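Local coordinates for protein 3-hydroxyisobutyrate dehydrogenase (Thermus thermophilus, PDB 2CVZ) that probably catalyses the NADP-dependent oxidation of 3-hydroxyisobutyrate to methylmalonate semialdehyde in valine catabolism, at residues P215-T220 / D272-L277. Sequence-based numbering, arbitrary orientation.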
ATOM      1  N   PRO C 215      -7.849   5.393 -23.569  1.00 19.67           N
ATOM      2  CA  PRO C 215      -8.165   4.966 -24.936  1.00 20.90           C
ATOM      3  C   PRO C 215      -7.434   5.786 -25.995  1.00 21.60           C
ATOM      4  O   PRO C 215      -6.908   5.239 -26.964  1.00 23.45           O
ATOM      5  CB  PRO C 215      -9.679   5.162 -25.022  1.00 20.54           C
ATOM      6  CG  PRO C 215     -10.135   5.007 -23.608  1.00 20.14           C
ATOM      7  CD  PRO C 215      -9.074   5.759 -22.838  1.00 19.57           C
ATOM      8  N   GLN C 216      -7.399   7.098 -25.794  1.00 21.53           N
ATOM      9  CA  GLN C 216      -6.778   8.018 -26.740  1.00 23.20           C
ATOM     10  C   GLN C 216      -5.250   8.088 -26.721  1.00 22.89           C
ATOM     11  O   GLN C 216      -4.630   8.350 -27.753  1.00 22.32           O
ATOM     12  CB  GLN C 216      -7.336   9.433 -26.533  1.00 23.91           C
ATOM     13  CG  GLN C 216      -8.853   9.551 -26.678  1.00 26.27           C
ATOM     14  CD  GLN C 216      -9.616   9.007 -25.478  1.00 29.51           C
ATOM     15  OE1 GLN C 216      -9.022   8.575 -24.488  1.00 30.01           O
ATOM     16  NE2 GLN C 216     -10.946   9.037 -25.560  1.00 28.84           N
ATOM     17  N   ARG C 217      -4.639   7.850 -25.564  1.00 21.66           N
ATOM     18  CA  ARG C 217      -3.185   7.943 -25.463  1.00 21.25           C
ATOM     19  C   ARG C 217      -2.425   6.632 -25.356  1.00 21.66           C
ATOM     20  O   ARG C 217      -1.335   6.503 -25.912  1.00 22.15           O
ATOM     21  CB  ARG C 217      -2.801   8.820 -24.274  1.00 20.89           C
ATOM     22  CG  ARG C 217      -3.514  10.141 -24.259  1.00 22.07           C
ATOM     23  CD  ARG C 217      -2.956  11.076 -23.214  1.00 23.72           C
ATOM     24  NE  ARG C 217      -3.681  12.339 -23.237  1.00 24.55           N
ATOM     25  CZ  ARG C 217      -3.214  13.483 -22.756  1.00 23.96           C
ATOM     26  NH1 ARG C 217      -2.007  13.534 -22.202  1.00 24.36           N
ATOM     27  NH2 ARG C 217      -3.953  14.580 -22.843  1.00 23.67           N
ATOM     28  N   VAL C 218      -2.989   5.665 -24.642  1.00 20.02           N
ATOM     29  CA  VAL C 218      -2.316   4.389 -24.444  1.00 20.32           C
ATOM     30  C   VAL C 218      -2.591   3.342 -25.520  1.00 20.70           C
ATOM     31  O   VAL C 218      -1.662   2.813 -26.129  1.00 20.38           O
ATOM     32  CB  VAL C 218      -2.681   3.792 -23.070  1.00 20.46           C
ATOM     33  CG1 VAL C 218      -1.897   2.511 -22.835  1.00 20.77           C
ATOM     34  CG2 VAL C 218      -2.400   4.811 -21.972  1.00 19.81           C
ATOM     35  N   LEU C 219      -3.861   3.032 -25.744  1.00 20.65           N
ATOM     36  CA  LEU C 219      -4.218   2.030 -26.742  1.00 22.26           C
ATOM     37  C   LEU C 219      -3.672   2.387 -28.122  1.00 23.08           C
ATOM     38  O   LEU C 219      -3.279   1.507 -28.889  1.00 24.06           O
ATOM     39  CB  LEU C 219      -5.741   1.863 -26.798  1.00 23.33           C
ATOM     40  CG  LEU C 219      -6.374   0.969 -25.722  1.00 26.23           C
ATOM     41  CD1 LEU C 219      -5.930   1.398 -24.332  1.00 27.39           C
ATOM     42  CD2 LEU C 219      -7.883   1.036 -25.844  1.00 28.00           C
ATOM     43  N   THR C 220      -3.641   3.681 -28.424  1.00 23.23           N
ATOM     44  CA  THR C 220      -3.150   4.181 -29.706  1.00 25.22           C
ATOM     45  C   THR C 220      -1.626   4.219 -29.753  1.00 25.44           C
ATOM     46  O   THR C 220      -1.032   4.313 -30.833  1.00 25.16           O
ATOM     47  CB  THR C 220      -3.645   5.610 -29.965  1.00 25.14           C
ATOM     48  OG1 THR C 220      -3.178   6.466 -28.914  1.00 25.88           O
ATOM     49  CG2 THR C 220      -5.163   5.653 -30.016  1.00 26.12           C
ATOM     50  N   ASP C 272       5.057  12.340 -20.361  1.00 21.03           N
ATOM     51  CA  ASP C 272       3.688  12.778 -20.109  1.00 20.50           C
ATOM     52  C   ASP C 272       3.171  12.006 -18.902  1.00 20.37           C
ATOM     53  O   ASP C 272       3.577  10.864 -18.675  1.00 20.35           O
ATOM     54  CB  ASP C 272       2.786  12.500 -21.312  1.00 20.75           C
ATOM     55  CG  ASP C 272       1.364  12.976 -21.085  1.00 18.64           C
ATOM     56  OD1 ASP C 272       1.156  14.205 -21.018  1.00 19.81           O
ATOM     57  OD2 ASP C 272       0.459  12.124 -20.963  1.00 19.59           O
ATOM     58  N   HIS C 273       2.278  12.619 -18.131  1.00 19.62           N
ATOM     59  CA  HIS C 273       1.747  11.955 -16.944  1.00 19.43           C
ATOM     60  C   HIS C 273       1.136  10.589 -17.247  1.00 19.16           C
ATOM     61  O   HIS C 273       1.262   9.654 -16.452  1.00 19.45           O
ATOM     62  CB  HIS C 273       0.716  12.848 -16.230  1.00 18.63           C
ATOM     63  CG  HIS C 273      -0.514  13.140 -17.037  1.00 20.79           C
ATOM     64  ND1 HIS C 273      -1.787  13.032 -16.515  1.00 21.43           N
ATOM     65  CD2 HIS C 273      -0.667  13.571 -18.312  1.00 17.70           C
ATOM     66  CE1 HIS C 273      -2.669  13.386 -17.434  1.00 17.75           C
ATOM     67  NE2 HIS C 273      -2.016  13.719 -18.532  1.00 21.11           N
ATOM     68  N   VAL C 274       0.483  10.464 -18.397  1.00 17.23           N
ATOM     69  CA  VAL C 274      -0.137   9.196 -18.762  1.00 18.14           C
ATOM     70  C   VAL C 274       0.908   8.124 -19.069  1.00 17.79           C
ATOM     71  O   VAL C 274       0.617   6.929 -19.018  1.00 19.91           O
ATOM     72  CB  VAL C 274      -1.083   9.375 -19.968  1.00 18.06           C
ATOM     73  CG1 VAL C 274      -1.695   8.038 -20.367  1.00 18.99           C
ATOM     74  CG2 VAL C 274      -2.183  10.366 -19.606  1.00 20.15           C
ATOM     75  N   GLU C 275       2.130   8.546 -19.375  1.00 18.73           N
ATOM     76  CA  GLU C 275       3.192   7.586 -19.660  1.00 18.61           C
ATOM     77  C   GLU C 275       3.570   6.802 -18.407  1.00 19.75           C
ATOM     78  O   GLU C 275       4.347   5.848 -18.470  1.00 19.30           O
ATOM     79  CB  GLU C 275       4.420   8.296 -20.237  1.00 20.51           C
ATOM     80  CG  GLU C 275       4.269   8.617 -21.719  1.00 19.93           C
ATOM     81  CD  GLU C 275       5.530   9.184 -22.332  1.00 21.00           C
ATOM     82  OE1 GLU C 275       5.709  10.418 -22.296  1.00 22.14           O
ATOM     83  OE2 GLU C 275       6.345   8.389 -22.845  1.00 22.62           O
ATOM     84  N   ALA C 276       3.017   7.199 -17.267  1.00 18.85           N
ATOM     85  CA  ALA C 276       3.302   6.487 -16.027  1.00 18.96           C
ATOM     86  C   ALA C 276       2.901   5.026 -16.219  1.00 18.36           C
ATOM     87  O   ALA C 276       3.503   4.123 -15.641  1.00 18.10           O
ATOM     88  CB  ALA C 276       2.524   7.108 -14.861  1.00 17.68           C
ATOM     89  N   LEU C 277       1.889   4.797 -17.053  1.00 17.81           N
ATOM     90  CA  LEU C 277       1.421   3.443 -17.314  1.00 17.27           C
ATOM     91  C   LEU C 277       2.468   2.614 -18.056  1.00 17.84           C
ATOM     92  O   LEU C 277       2.407   1.387 -18.050  1.00 17.33           O
ATOM     93  CB  LEU C 277       0.100   3.473 -18.098  1.00 18.85           C
ATOM     94  CG  LEU C 277      -1.168   3.453 -17.227  1.00 19.49           C
ATOM     95  CD1 LEU C 277      -1.125   4.583 -16.222  1.00 20.81           C
ATOM     96  CD2 LEU C 277      -2.411   3.557 -18.100  1.00 20.87           C
TER
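Arg-217 reaches from helix 214-219 to the carboxylate of Asp-272, its NH1 lying 3.1 Å from Asp-272 OD2 in a salt bridge. The hydrogen bond within it is weak, bent to 134° at the hydrogen, although the acid meets the guanidinium at its edge with the two planes 34° apart. Arginine suits the place because its chain, extended from CG to NE, is long enough to carry the guanidinium from helix 214-219 to the loop residue Asp-272; the stronger polar partner of NH1 is Thr-226, whose OG1 it meets in a hydrogen bond.

Asp-272 serves the backbone as well. With its carboxylate swung opposite the backbone N (chi1 -179°), it offers OD2 to Val-274 N, two residues on, at 3.1 Å, an Asx turn; the donor comes from above the carboxylate plane. OD1 takes the amides of Thr-226 and Phe-227, and at the entry to the 3-10 turn Asp-272 N gives a nearly straight bond of 2.8 Å to Glu-275 OE1. An asparagine here would probably keep an oxygen for some of these amides but leave the Arg-217 guanidinium without its opposite charge.

Apolar contacts lie beside the salt bridge. Beta-branched Val-274 puts a methyl on each of two neighbours: CG2 packs 3.8 Å from Arg-217 CD, while CG1 lies 3.7 Å from Val-218 CG2. That same Val-218 methyl meets Leu-277 CD2 at 4.1 Å.

The aromatic ring of His-273 has Arg-217 NH1 at its edge and packs edge-to-face with Phe-227.

One buried carboxylate thus ties together the start of the 3-10 turn, the 226-227 backbone and the arginine of helix 214-219. This joins two parts of the helical C-terminal domain, with the His-273 side chain about 6 Å from the bound NADPH, and the arginine's positive charge would probably favour an ionised Asp-272.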